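Local coordinates for twitching motility protein PilT (Aquifex aeolicus, PDB 2EYU) that probably uses ATP to power pilus retraction in twitching motility, as a P-loop motor of the type II/IV secretion protein family, at residues I49-S54 and K69-I74; S54-T59 and L95-D100; Q153-L158 and N193-N198; Q217-T222 and A240-K245. The protein carries 1 engineered substitution. All coordinates share one frame; numbering follows the deposited sequence.

Interaction 1 (I49-S54 and K69-I74); sequences INQTKS and KHKKSI
Ser54 and Ser73 bring the two backbones nearest, their CA atoms 4.2 Å apart, where helix 38-52, which starts at the probable Walker A loop, closes its far end onto the chain entering edge strand 74-79. Lys53 is the first residue to abandon helical backbone angles. Asn50 O takes the amide of Lys72, N to O 2.8 Å, in a bent bond of 130° at the hydrogen; the next amide, Ser73 N, adds a weak bond to the same oxygen at 3.1 Å. In the reverse direction Ser54 CA makes a CH...O contact with Lys72 O at 3.3 Å.

Lys72 supplies a second grip with its side chain. Bends at its third and fourth torsions carry the chain past Thr52 O and set NZ 2.5 Å from Gln51 O, tilted 24° from the carbonyl plane. Ser73 OG stands beside its own backbone N (chi1 -85°) and donates to Lys53 O; the modelled 2.4 Å between them is very short, and its exact value doubtful. The same hydroxyl is hydrogen-bonded to Tyr55 N, which ties it to the start of strand 56-61. Lys71 runs alongside Gln51, pointing the same way, with Lys71 CD on Gln51 CG at 3.3 Å, and crosses Asn50 at about a right angle.

The Lys72 amide and ammonium group, helped by the weaker Ser73 N bond and probably by the Ser73 hydroxyl, supply hydrogens to carbonyls of a helix end, and the charge of Lys72, set at the negative pole of the helix dipole, is likely to add electrostatic stabilisation there.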
loop_
_atom_site.group_PDB
_atom_site.type_symbol
_atom_site.label_atom_id
_atom_site.label_comp_id
_atom_site.label_asym_id
_atom_site.label_seq_id
_atom_site.Cartn_x
_atom_site.Cartn_y
_atom_site.Cartn_z
ATOM N N ILE A 49 10.963 10.224 -3.132
ATOM C CA ILE A 49 12.179 9.888 -2.402
ATOM C C ILE A 49 13.366 10.288 -3.265
ATOM O O ILE A 49 14.180 11.083 -2.798
ATOM C CB ILE A 49 12.215 8.394 -2.040
ATOM C CG1 ILE A 49 10.951 7.878 -1.352
ATOM C CG2 ILE A 49 13.430 8.109 -1.188
ATOM C CD1 ILE A 49 10.842 6.369 -1.269
ATOM N N ASN A 50 13.420 9.755 -4.485
ATOM C CA ASN A 50 14.440 10.072 -5.473
ATOM C C ASN A 50 14.830 11.545 -5.478
ATOM O O ASN A 50 16.011 11.889 -5.564
ATOM C CB ASN A 50 13.930 9.718 -6.877
ATOM C CG ASN A 50 14.957 9.518 -7.956
ATOM O OD1 ASN A 50 14.611 9.430 -9.143
ATOM N ND2 ASN A 50 16.237 9.407 -7.633
ATOM N N GLN A 51 13.817 12.410 -5.407
ATOM C CA GLN A 51 14.036 13.836 -5.601
ATOM C C GLN A 51 14.450 14.525 -4.307
ATOM O O GLN A 51 15.028 15.597 -4.313
ATOM C CB GLN A 51 12.763 14.533 -6.089
ATOM C CG GLN A 51 12.038 13.851 -7.224
ATOM C CD GLN A 51 10.542 14.067 -7.208
ATOM O OE1 GLN A 51 9.784 13.095 -7.228
ATOM N NE2 GLN A 51 10.132 15.331 -7.167
ATOM N N THR A 52 14.114 13.887 -3.192
ATOM C CA THR A 52 14.242 14.555 -1.897
ATOM C C THR A 52 15.401 14.039 -1.079
ATOM O O THR A 52 16.073 14.800 -0.368
ATOM C CB THR A 52 12.911 14.372 -1.136
ATOM O OG1 THR A 52 11.907 15.098 -1.869
ATOM C CG2 THR A 52 12.995 14.948 0.259
ATOM N N LYS A 53 15.687 12.740 -1.173
ATOM C CA LYS A 53 16.749 12.189 -0.333
ATOM C C LYS A 53 17.848 11.498 -1.107
ATOM O O LYS A 53 17.607 10.888 -2.161
ATOM C CB LYS A 53 16.077 11.188 0.609
ATOM C CG LYS A 53 15.332 11.884 1.760
ATOM C CD LYS A 53 15.771 11.299 3.090
ATOM C CE LYS A 53 16.928 12.095 3.681
ATOM N NZ LYS A 53 16.534 12.765 4.954
ATOM N N SER A 54 19.093 11.563 -0.605
ATOM C CA SER A 54 20.120 10.775 -1.289
ATOM C C SER A 54 20.206 9.373 -0.688
ATOM O O SER A 54 21.111 9.078 0.078
ATOM C CB SER A 54 21.500 11.419 -1.263
ATOM O OG SER A 54 21.652 12.432 -0.300
ATOM N N LYS A 69 14.287 8.490 -13.228
ATOM C CA LYS A 69 15.249 9.539 -13.521
ATOM C C LYS A 69 16.383 9.485 -12.505
ATOM O O LYS A 69 16.159 9.079 -11.355
ATOM C CB LYS A 69 14.581 10.913 -13.461
ATOM C CG LYS A 69 14.280 11.630 -14.757
ATOM C CD LYS A 69 14.838 13.049 -14.778
ATOM C CE LYS A 69 14.007 13.971 -15.657
ATOM N NZ LYS A 69 14.846 14.893 -16.478
ATOM N N HIS A 70 17.609 9.884 -12.847
ATOM C CA HIS A 70 18.590 9.884 -11.757
ATOM C C HIS A 70 18.732 11.300 -11.182
ATOM O O HIS A 70 19.423 12.135 -11.754
ATOM C CB HIS A 70 19.957 9.350 -12.178
ATOM C CG HIS A 70 20.988 9.573 -11.106
ATOM N ND1 HIS A 70 22.219 10.128 -11.360
ATOM C CD2 HIS A 70 20.960 9.322 -9.775
ATOM C CE1 HIS A 70 22.908 10.205 -10.234
ATOM N NE2 HIS A 70 22.165 9.718 -9.247
ATOM N N LYS A 71 18.068 11.486 -10.061
ATOM C CA LYS A 71 17.895 12.694 -9.277
ATOM C C LYS A 71 18.810 12.701 -8.062
ATOM O O LYS A 71 20.028 12.602 -8.236
ATOM C CB LYS A 71 16.415 12.800 -8.868
ATOM C CG LYS A 71 15.516 13.076 -10.074
ATOM C CD LYS A 71 14.047 13.078 -9.717
ATOM C CE LYS A 71 13.181 13.904 -10.643
ATOM N NZ LYS A 71 13.498 15.361 -10.617
ATOM N N LYS A 72 18.287 12.816 -6.847
ATOM C CA LYS A 72 19.131 12.826 -5.652
ATOM C C LYS A 72 19.541 11.441 -5.175
ATOM O O LYS A 72 20.579 11.308 -4.520
ATOM C CB LYS A 72 18.404 13.561 -4.509
ATOM C CG LYS A 72 19.340 14.395 -3.655
ATOM C CD LYS A 72 18.669 15.219 -2.584
ATOM C CE LYS A 72 18.373 16.633 -3.047
ATOM N NZ LYS A 72 16.930 16.903 -3.251
ATOM N N SER A 73 18.755 10.400 -5.472
ATOM C CA SER A 73 18.974 9.071 -4.944
ATOM C C SER A 73 19.639 8.165 -5.979
ATOM O O SER A 73 19.688 8.585 -7.128
ATOM C CB SER A 73 17.669 8.404 -4.468
ATOM O OG SER A 73 17.330 8.753 -3.145
ATOM N N ILE A 74 20.107 7.010 -5.519
ATOM C CA ILE A 74 20.689 5.971 -6.364
ATOM C C ILE A 74 19.747 4.778 -6.481
ATOM O O ILE A 74 19.588 4.014 -5.526
ATOM C CB ILE A 74 22.068 5.544 -5.835
ATOM C CG1 ILE A 74 22.584 4.219 -6.396
ATOM C CG2 ILE A 74 22.090 5.530 -4.315
ATOM C CD1 ILE A 74 24.062 4.018 -6.119
#

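Interaction 2 (S54-T59 and L95-D100); sequences SYHIIT and LREDPD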
loop_
_atom_site.group_PDB
_atom_site.type_symbol
_atom_site.label_atom_id
_atom_site.label_comp_id
_atom_site.label_asym_id
_atom_site.label_seq_id
_atom_site.Cartn_x
_atom_site.Cartn_y
_atom_site.Cartn_z
ATOM N N SER A 54 19.093 11.563 -0.605
ATOM C CA SER A 54 20.120 10.775 -1.289
ATOM C C SER A 54 20.206 9.373 -0.688
ATOM O O SER A 54 21.111 9.078 0.078
ATOM C CB SER A 54 21.500 11.419 -1.263
ATOM O OG SER A 54 21.652 12.432 -0.300
ATOM N N TYR A 55 19.295 8.486 -1.057
ATOM C CA TYR A 55 19.301 7.098 -0.634
ATOM C C TYR A 55 19.817 6.164 -1.732
ATOM O O TYR A 55 19.939 6.591 -2.878
ATOM C CB TYR A 55 17.892 6.601 -0.331
ATOM C CG TYR A 55 17.200 7.106 0.899
ATOM C CD1 TYR A 55 17.875 7.737 1.926
ATOM C CD2 TYR A 55 15.823 6.923 1.017
ATOM C CE1 TYR A 55 17.198 8.188 3.046
ATOM C CE2 TYR A 55 15.151 7.370 2.135
ATOM C CZ TYR A 55 15.840 8.001 3.143
ATOM O OH TYR A 55 15.163 8.444 4.258
ATOM N N HIS A 56 20.056 4.923 -1.353
ATOM C CA HIS A 56 20.208 3.788 -2.247
ATOM C C HIS A 56 18.836 3.115 -2.389
ATOM O O HIS A 56 18.285 2.718 -1.351
ATOM C CB HIS A 56 21.205 2.768 -1.746
ATOM C CG HIS A 56 21.563 1.708 -2.731
ATOM N ND1 HIS A 56 21.106 1.701 -4.037
ATOM C CD2 HIS A 56 22.348 0.613 -2.597
ATOM C CE1 HIS A 56 21.589 0.643 -4.657
ATOM N NE2 HIS A 56 22.348 -0.036 -3.811
ATOM N N ILE A 57 18.322 3.024 -3.618
ATOM C CA ILE A 57 16.956 2.473 -3.750
ATOM C C ILE A 57 17.000 1.248 -4.652
ATOM O O ILE A 57 17.550 1.263 -5.750
ATOM C CB ILE A 57 15.942 3.506 -4.260
ATOM C CG1 ILE A 57 15.707 4.747 -3.400
ATOM C CG2 ILE A 57 14.545 2.907 -4.473
ATOM C CD1 ILE A 57 14.760 5.758 -4.032
ATOM N N ILE A 58 16.426 0.129 -4.191
ATOM C CA ILE A 58 16.508 -1.046 -5.058
ATOM C C ILE A 58 15.090 -1.482 -5.388
ATOM O O ILE A 58 14.225 -1.572 -4.505
ATOM C CB ILE A 58 17.315 -2.178 -4.411
ATOM C CG1 ILE A 58 18.784 -1.800 -4.151
ATOM C CG2 ILE A 58 17.225 -3.470 -5.208
ATOM C CD1 ILE A 58 19.697 -2.991 -3.974
ATOM N N THR A 59 14.854 -1.744 -6.672
ATOM C CA THR A 59 13.523 -2.145 -7.140
ATOM C C THR A 59 13.594 -3.516 -7.803
ATOM O O THR A 59 14.592 -3.863 -8.426
ATOM C CB THR A 59 12.953 -1.125 -8.142
ATOM O OG1 THR A 59 14.042 -0.532 -8.864
ATOM C CG2 THR A 59 12.255 0.032 -7.447
ATOM N N LEU A 95 18.836 -7.463 -0.172
ATOM C CA LEU A 95 18.839 -7.311 1.280
ATOM C C LEU A 95 20.241 -7.128 1.836
ATOM O O LEU A 95 20.493 -6.170 2.564
ATOM C CB LEU A 95 18.171 -8.521 1.951
ATOM C CG LEU A 95 16.779 -8.205 2.510
ATOM C CD1 LEU A 95 15.830 -7.926 1.354
ATOM C CD2 LEU A 95 16.257 -9.309 3.410
ATOM N N ARG A 96 21.133 -8.045 1.477
ATOM C CA ARG A 96 22.517 -7.954 1.926
ATOM C C ARG A 96 23.164 -6.664 1.417
ATOM O O ARG A 96 24.042 -6.145 2.110
ATOM C CB ARG A 96 23.344 -9.162 1.476
ATOM C CG ARG A 96 23.642 -10.192 2.547
ATOM C CD ARG A 96 24.821 -9.816 3.430
ATOM N NE ARG A 96 25.058 -10.781 4.502
ATOM C CZ ARG A 96 25.311 -12.075 4.340
ATOM N NH1 ARG A 96 25.359 -12.589 3.113
ATOM N NH2 ARG A 96 25.510 -12.867 5.385
ATOM N N GLU A 97 22.726 -6.189 0.255
ATOM C CA GLU A 97 23.270 -4.988 -0.370
ATOM C C GLU A 97 23.081 -3.777 0.545
ATOM O O GLU A 97 23.836 -2.830 0.374
ATOM C CB GLU A 97 22.655 -4.680 -1.734
ATOM C CG GLU A 97 23.660 -4.529 -2.860
ATOM C CD GLU A 97 24.505 -3.275 -2.790
ATOM O OE1 GLU A 97 23.983 -2.177 -3.086
ATOM O OE2 GLU A 97 25.708 -3.363 -2.445
ATOM N N ASP A 98 22.115 -3.847 1.446
ATOM C CA ASP A 98 21.837 -2.867 2.484
ATOM C C ASP A 98 21.230 -1.583 1.963
ATOM O O ASP A 98 21.718 -0.479 2.262
ATOM C CB ASP A 98 23.137 -2.525 3.224
ATOM C CG ASP A 98 23.110 -2.861 4.701
ATOM O OD1 ASP A 98 23.025 -1.925 5.526
ATOM O OD2 ASP A 98 23.185 -4.061 5.039
ATOM N N PRO A 99 20.145 -1.575 1.197
ATOM C CA PRO A 99 19.763 -0.243 0.697
ATOM C C PRO A 99 18.838 0.425 1.697
ATOM O O PRO A 99 18.475 -0.174 2.717
ATOM C CB PRO A 99 19.080 -0.631 -0.618
ATOM C CG PRO A 99 18.384 -1.904 -0.298
ATOM C CD PRO A 99 19.204 -2.599 0.766
ATOM N N ASP A 100 18.449 1.659 1.422
ATOM C CA ASP A 100 17.567 2.418 2.304
ATOM C C ASP A 100 16.100 2.060 2.080
ATOM O O ASP A 100 15.281 2.212 2.979
ATOM C CB ASP A 100 17.677 3.919 2.071
ATOM C CG ASP A 100 19.040 4.484 2.390
ATOM O OD1 ASP A 100 19.245 4.748 3.592
ATOM O OD2 ASP A 100 19.823 4.638 1.433
#
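His56 and Asp100 are joined by two hydrogen bonds. His56 N donates to Asp100 OD2 over 2.8 Å, nearly straight at 164° and through the anti lone pair of the carboxylate, while Asp100 N returns a bond of 3.0 Å to His56 O, in the carbonyl plane. A third bond runs between side chains: His56 NE2 to Glu97 OE1, 2.8 Å, with the oxygen in the imidazole plane and met nearly along its C-O axis, the two planes 65° apart. His56 ND1 is hydrogen-bonded to Ile74 O.

The contact lies where strand 56-61 meets the beta-alpha-beta crossover of the P-loop NTPase core, in which helix 87-97 connects strand 74-79 to strand 101-104; strand 56-61 lies between those two, parallel to both. Asp98, with positive phi, turns the chain out of the helix before Pro99.

Stacking and apolar contacts account for the rest. The Asp100 carboxylate lies against the Tyr55 ring with planes 21° apart, its CB 3.8 Å from the ring centroid in a CH-pi contact. With CG anti to the backbone N, the His56 ring lies above Pro99, whose CB is 4.3 Å from the imidazole centroid. Pro99 CB meets Ile58 CG1 at 3.7 Å.

Interaction 3 (Q153-L158 and N193-N198); sequences QVRIVL and NLIREN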
loop_
_atom_site.group_PDB
_atom_site.type_symbol
_atom_site.label_atom_id
_atom_site.label_comp_id
_atom_site.label_asym_id
_atom_site.label_seq_id
_atom_site.Cartn_x
_atom_site.Cartn_y
_atom_site.Cartn_z
ATOM N N GLN A 153 2.508 -15.201 15.065
ATOM C CA GLN A 153 3.815 -14.607 14.822
ATOM C C GLN A 153 3.757 -13.467 13.807
ATOM O O GLN A 153 4.011 -12.312 14.146
ATOM C CB GLN A 153 4.813 -15.667 14.357
ATOM C CG GLN A 153 6.233 -15.310 14.788
ATOM C CD GLN A 153 7.275 -16.311 14.337
ATOM O OE1 GLN A 153 7.212 -17.496 14.651
ATOM N NE2 GLN A 153 8.237 -15.809 13.569
ATOM N N VAL A 154 3.429 -13.775 12.567
ATOM C CA VAL A 154 3.212 -12.800 11.507
ATOM C C VAL A 154 2.251 -11.713 11.884
ATOM O O VAL A 154 2.477 -10.537 11.565
ATOM C CB VAL A 154 2.564 -13.507 10.278
ATOM C CG1 VAL A 154 2.499 -12.532 9.114
ATOM C CG2 VAL A 154 3.320 -14.766 9.942
ATOM N N ARG A 155 1.146 -12.068 12.570
ATOM C CA ARG A 155 0.219 -10.975 12.894
ATOM C C ARG A 155 0.885 -9.911 13.764
ATOM O O ARG A 155 0.757 -8.708 13.527
ATOM C CB ARG A 155 -1.037 -11.504 13.570
ATOM C CG ARG A 155 -2.197 -10.526 13.640
ATOM C CD ARG A 155 -3.356 -11.089 14.445
ATOM N NE ARG A 155 -3.158 -12.475 14.841
ATOM C CZ ARG A 155 -3.487 -13.602 14.240
ATOM N NH1 ARG A 155 -4.101 -13.618 13.065
ATOM N NH2 ARG A 155 -3.194 -14.767 14.814
ATOM N N ILE A 156 1.624 -10.320 14.783
ATOM C CA ILE A 156 2.209 -9.339 15.717
ATOM C C ILE A 156 3.447 -8.673 15.136
ATOM O O ILE A 156 3.731 -7.529 15.486
ATOM C CB ILE A 156 2.490 -10.021 17.072
ATOM C CG1 ILE A 156 1.217 -10.339 17.856
ATOM C CG2 ILE A 156 3.472 -9.183 17.897
ATOM C CD1 ILE A 156 1.148 -11.701 18.496
ATOM N N VAL A 157 4.210 -9.289 14.250
ATOM C CA VAL A 157 5.260 -8.568 13.511
ATOM C C VAL A 157 4.650 -7.414 12.738
ATOM O O VAL A 157 5.129 -6.282 12.760
ATOM C CB VAL A 157 5.989 -9.502 12.527
ATOM C CG1 VAL A 157 6.914 -8.744 11.590
ATOM C CG2 VAL A 157 6.791 -10.574 13.266
ATOM N N LEU A 158 3.551 -7.682 12.012
ATOM C CA LEU A 158 2.907 -6.618 11.270
ATOM C C LEU A 158 2.508 -5.488 12.216
ATOM O O LEU A 158 2.653 -4.327 11.860
ATOM C CB LEU A 158 1.640 -7.091 10.558
ATOM C CG LEU A 158 1.717 -7.559 9.110
ATOM C CD1 LEU A 158 0.387 -8.187 8.702
ATOM C CD2 LEU A 158 2.096 -6.420 8.166
ATOM N N ASN A 193 -2.284 -2.077 18.602
ATOM C CA ASN A 193 -2.797 -2.978 19.628
ATOM C C ASN A 193 -3.855 -3.926 19.095
ATOM O O ASN A 193 -3.799 -5.153 19.232
ATOM C CB ASN A 193 -3.382 -2.090 20.743
ATOM C CG ASN A 193 -4.357 -2.887 21.594
ATOM O OD1 ASN A 193 -3.938 -3.533 22.551
ATOM N ND2 ASN A 193 -5.642 -2.855 21.247
ATOM N N LEU A 194 -4.892 -3.372 18.446
ATOM C CA LEU A 194 -5.954 -4.272 17.973
ATOM C C LEU A 194 -5.438 -5.283 16.969
ATOM O O LEU A 194 -5.885 -6.437 16.993
ATOM C CB LEU A 194 -7.128 -3.502 17.356
ATOM C CG LEU A 194 -7.753 -2.422 18.236
ATOM C CD1 LEU A 194 -8.404 -1.361 17.355
ATOM C CD2 LEU A 194 -8.760 -3.000 19.209
ATOM N N ILE A 195 -4.495 -4.915 16.106
ATOM C CA ILE A 195 -3.907 -5.945 15.230
ATOM C C ILE A 195 -3.262 -7.068 16.029
ATOM O O ILE A 195 -3.344 -8.259 15.714
ATOM C CB ILE A 195 -2.917 -5.275 14.260
ATOM C CG1 ILE A 195 -3.653 -4.332 13.315
ATOM C CG2 ILE A 195 -2.085 -6.285 13.490
ATOM C CD1 ILE A 195 -2.811 -3.759 12.202
ATOM N N ARG A 196 -2.614 -6.683 17.115
ATOM C CA ARG A 196 -1.959 -7.573 18.064
ATOM C C ARG A 196 -2.936 -8.595 18.643
ATOM O O ARG A 196 -2.672 -9.788 18.498
ATOM C CB ARG A 196 -1.306 -6.736 19.174
ATOM C CG ARG A 196 0.204 -6.853 19.202
ATOM C CD ARG A 196 0.904 -5.726 19.924
ATOM N NE ARG A 196 1.735 -4.941 19.001
ATOM C CZ ARG A 196 1.917 -3.636 19.101
ATOM N NH1 ARG A 196 1.315 -2.976 20.084
ATOM N NH2 ARG A 196 2.672 -2.983 18.236
ATOM N N GLU A 197 -4.015 -8.129 19.256
ATOM C CA GLU A 197 -5.115 -8.927 19.747
ATOM C C GLU A 197 -5.966 -9.526 18.632
ATOM O O GLU A 197 -6.874 -10.307 18.922
ATOM C CB GLU A 197 -6.071 -8.102 20.620
ATOM C CG GLU A 197 -5.438 -7.535 21.881
ATOM C CD GLU A 197 -4.862 -6.159 21.609
ATOM O OE1 GLU A 197 -5.572 -5.330 20.993
ATOM O OE2 GLU A 197 -3.695 -5.915 21.987
ATOM N N ASN A 198 -5.729 -9.191 17.370
ATOM C CA ASN A 198 -6.581 -9.732 16.313
ATOM C C ASN A 198 -8.023 -9.264 16.477
ATOM O O ASN A 198 -8.933 -10.093 16.570
ATOM C CB ASN A 198 -6.560 -11.264 16.299
ATOM C CG ASN A 198 -7.011 -11.826 14.963
ATOM O OD1 ASN A 198 -6.828 -11.186 13.929
ATOM N ND2 ASN A 198 -7.591 -13.022 14.973
#
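Arg155 meets Ile195 and Asn198 where helices 151-161 and 189-197 run side by side. The axes of segments 153-158 and 193-197 approach to 8.3 Å and are antiparallel at 177°, with the CA atoms of Ile156 and Arg196 5.1 Å apart.

The tight part lies around the arm of Arg155. Extended through its first two torsions, it lays CD 3.1 Å from Ile195 O, while CG touches the same oxygen at 3.3 Å. An almost eclipsed third torsion (chi3 -6°), which looks strained, then swings the guanidinium across the Asn198 side chain. That amide rests over one guanidinium face, offset toward its rim, the two planes 32° apart, and Arg155 CD is 3.5 Å from Asn198 OD1. Next to it, Ile195 CG2 packs on Arg155 O at 3.7 Å.

Toward solvent the fit is looser. Ile156 CG1 meets the aliphatic stem of Arg196 at CG, 3.9 Å away; the polar end of Arg196 turns to Ser159 and to a cation-pi contact with Phe160. Asn198, itself exposed, is the C-prime residue of the Schellman motif ending helix 189-197. With an alanine in place of Arg155, the Ile195 carbonyl and the Asn198 amide would probably lose the arm lying against them, opening a gap between the helices.

No hydrogen bond crosses the contact, so the pairing of these segments rests mainly on van der Waals fit, perhaps aided by the attraction of a guanidinium to a helix C-terminus.

Interaction 4 (Q217-T222 and A240-K245); sequences QTMNQT and ASPDPK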
loop_
_atom_site.group_PDB
_atom_site.type_symbol
_atom_site.label_atom_id
_atom_site.label_comp_id
_atom_site.label_asym_id
_atom_site.label_seq_id
_atom_site.Cartn_x
_atom_site.Cartn_y
_atom_site.Cartn_z
ATOM N N GLN A 217 -8.991 6.003 6.610
ATOM C CA GLN A 217 -10.169 6.358 5.820
ATOM C C GLN A 217 -10.618 5.131 5.044
ATOM O O GLN A 217 -9.817 4.511 4.355
ATOM C CB GLN A 217 -9.903 7.547 4.893
ATOM C CG GLN A 217 -11.016 7.757 3.880
ATOM C CD GLN A 217 -11.278 9.204 3.529
ATOM O OE1 GLN A 217 -11.642 9.994 4.405
ATOM N NE2 GLN A 217 -11.113 9.550 2.251
ATOM N N THR A 218 -11.895 4.778 5.197
ATOM C CA THR A 218 -12.370 3.585 4.495
ATOM C C THR A 218 -12.619 3.940 3.034
ATOM O O THR A 218 -12.770 5.121 2.727
ATOM C CB THR A 218 -13.659 3.068 5.150
ATOM O OG1 THR A 218 -13.364 2.783 6.532
ATOM C CG2 THR A 218 -14.150 1.770 4.539
HETATM N N MSE A 219 -12.683 2.954 2.163
HETATM C CA MSE A 219 -12.998 3.147 0.743
HETATM C C MSE A 219 -14.393 3.721 0.561
HETATM O O MSE A 219 -14.598 4.674 -0.200
HETATM C CB MSE A 219 -12.843 1.770 0.103
HETATM C CG MSE A 219 -13.320 1.618 -1.324
HETATM SE SE MSE A 219 -12.188 2.582 -2.540
HETATM C CE MSE A 219 -10.861 1.182 -2.593
ATOM N N ASN A 220 -15.352 3.130 1.272
ATOM C CA ASN A 220 -16.758 3.532 1.269
ATOM C C ASN A 220 -16.903 5.004 1.597
ATOM O O ASN A 220 -17.734 5.742 1.057
ATOM C CB ASN A 220 -17.538 2.683 2.267
ATOM C CG ASN A 220 -18.212 1.474 1.666
ATOM O OD1 ASN A 220 -18.773 0.629 2.365
ATOM N ND2 ASN A 220 -18.171 1.383 0.350
ATOM N N GLN A 221 -16.058 5.486 2.513
ATOM C CA GLN A 221 -16.122 6.920 2.803
ATOM C C GLN A 221 -15.625 7.764 1.631
ATOM O O GLN A 221 -16.208 8.786 1.238
ATOM C CB GLN A 221 -15.302 7.236 4.047
ATOM C CG GLN A 221 -15.628 6.461 5.321
ATOM C CD GLN A 221 -14.785 7.056 6.447
ATOM O OE1 GLN A 221 -13.866 6.431 6.974
ATOM N NE2 GLN A 221 -15.117 8.304 6.765
ATOM N N THR A 222 -14.504 7.328 1.069
ATOM C CA THR A 222 -13.866 8.020 -0.044
ATOM C C THR A 222 -14.780 8.070 -1.268
ATOM O O THR A 222 -14.834 9.071 -1.980
ATOM C CB THR A 222 -12.535 7.362 -0.440
ATOM O OG1 THR A 222 -11.589 7.383 0.640
ATOM C CG2 THR A 222 -11.918 8.168 -1.578
ATOM N N ALA A 240 -18.174 0.006 -7.126
ATOM C CA ALA A 240 -16.791 -0.116 -6.691
ATOM C C ALA A 240 -16.648 -0.341 -5.192
ATOM O O ALA A 240 -15.599 -0.734 -4.681
ATOM C CB ALA A 240 -16.062 1.160 -7.108
ATOM N N SER A 241 -17.699 -0.087 -4.437
ATOM C CA SER A 241 -17.729 -0.306 -2.995
ATOM C C SER A 241 -17.500 -1.756 -2.604
ATOM O O SER A 241 -18.134 -2.682 -3.109
ATOM C CB SER A 241 -19.085 0.161 -2.446
ATOM O OG SER A 241 -19.330 -0.340 -1.151
ATOM N N PRO A 242 -16.588 -1.994 -1.658
ATOM C CA PRO A 242 -16.367 -3.348 -1.139
ATOM C C PRO A 242 -17.442 -3.727 -0.124
ATOM O O PRO A 242 -17.383 -4.761 0.528
ATOM C CB PRO A 242 -15.017 -3.240 -0.438
ATOM C CG PRO A 242 -14.895 -1.804 -0.050
ATOM C CD PRO A 242 -15.723 -0.998 -1.014
ATOM N N ASP A 243 -18.444 -2.867 0.018
ATOM C CA ASP A 243 -19.633 -3.195 0.788
ATOM C C ASP A 243 -20.728 -2.173 0.497
ATOM O O ASP A 243 -20.901 -1.177 1.170
ATOM C CB ASP A 243 -19.398 -3.267 2.295
ATOM C CG ASP A 243 -20.341 -4.306 2.891
ATOM O OD1 ASP A 243 -20.423 -5.408 2.302
ATOM O OD2 ASP A 243 -20.978 -4.002 3.915
ATOM N N PRO A 244 -21.481 -2.451 -0.556
ATOM C CA PRO A 244 -22.506 -1.508 -1.017
ATOM C C PRO A 244 -23.502 -1.175 0.082
ATOM O O PRO A 244 -23.999 -0.054 0.182
ATOM C CB PRO A 244 -23.155 -2.298 -2.148
ATOM C CG PRO A 244 -22.833 -3.728 -1.870
ATOM C CD PRO A 244 -21.417 -3.682 -1.359
ATOM N N LYS A 245 -23.819 -2.135 0.954
ATOM C CA LYS A 245 -24.849 -1.928 1.968
ATOM C C LYS A 245 -24.529 -0.784 2.926
ATOM O O LYS A 245 -25.423 -0.016 3.304
ATOM C CB LYS A 245 -25.048 -3.218 2.772
ATOM C CG LYS A 245 -26.410 -3.858 2.567
ATOM C CD LYS A 245 -26.458 -4.617 1.251
ATOM C CE LYS A 245 -27.775 -5.368 1.117
ATOM N NZ LYS A 245 -27.909 -6.424 2.171
#
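The amide of Asn220 is the flat group at the centre, with Ser241 and Asp243 beyond its polar end and Pro242 over one face. Pro242 CD stands above the amide plane, 3.7 Å from Asn220 ND2. Ser241 OG lies close to that plane, 2.6 Å from the modelled ND2, and Asp243 O is 3.0 Å from OD1, somewhat out of it. A leucine in place of Asn220 would probably leave Ser241 OG and Asp243 O facing a hydrocarbon and deprived of their polar neighbour.

The apolar half of the contact belongs to selenomethionine Met219: with CG anti to the backbone N (chi1 171°), that carbon presses on Pro242 CD at 3.6 Å. Around the turn, Asp243 N donates to Ser241 OG at 2.9 Å in an ST turn, although the hydroxyl's position is less certain. The start of the other helix is braced by Thr218 N, which donates to Gln221 OE1 at 3.1 Å almost straight (178°), from above the side-chain carbonyl plane.

This packing joins the first turn of helix 219-228 to the link between helices 234-240 and 244-251. Asn220 also touches Leu247 and Met250 of helix 244-251, Thr218 packs on helix 200-209, and Met219 reaches Ala181 of strand 179-185, while Ala240 touches Arg169 and Leu171 of strand 162-171.

Overall arrangement
Interactions 1 and 2 form one continuous region. They share Ser54, their centres are 12 Å apart, and they are stitched by probable hydrogen bonds from Ile57 N to Ile74 O (2.5 Å) and Ile74 N to Tyr55 O, with Ile49 packed on Tyr55 and Ile57. Both belong to the strand 74-79 end of the mixed sheet. Interaction 4 lies across the chain's centre from both, its centre 35 Å from interaction 1 and 36 Å from interaction 2. Interaction 3 touches none of the others; its centre is 24 Å from interaction 4. Residues Gly32 to Ser39 fit a Walker A P-loop, the probable nucleotide site, and interaction 4 comes near it through Met219 without touching.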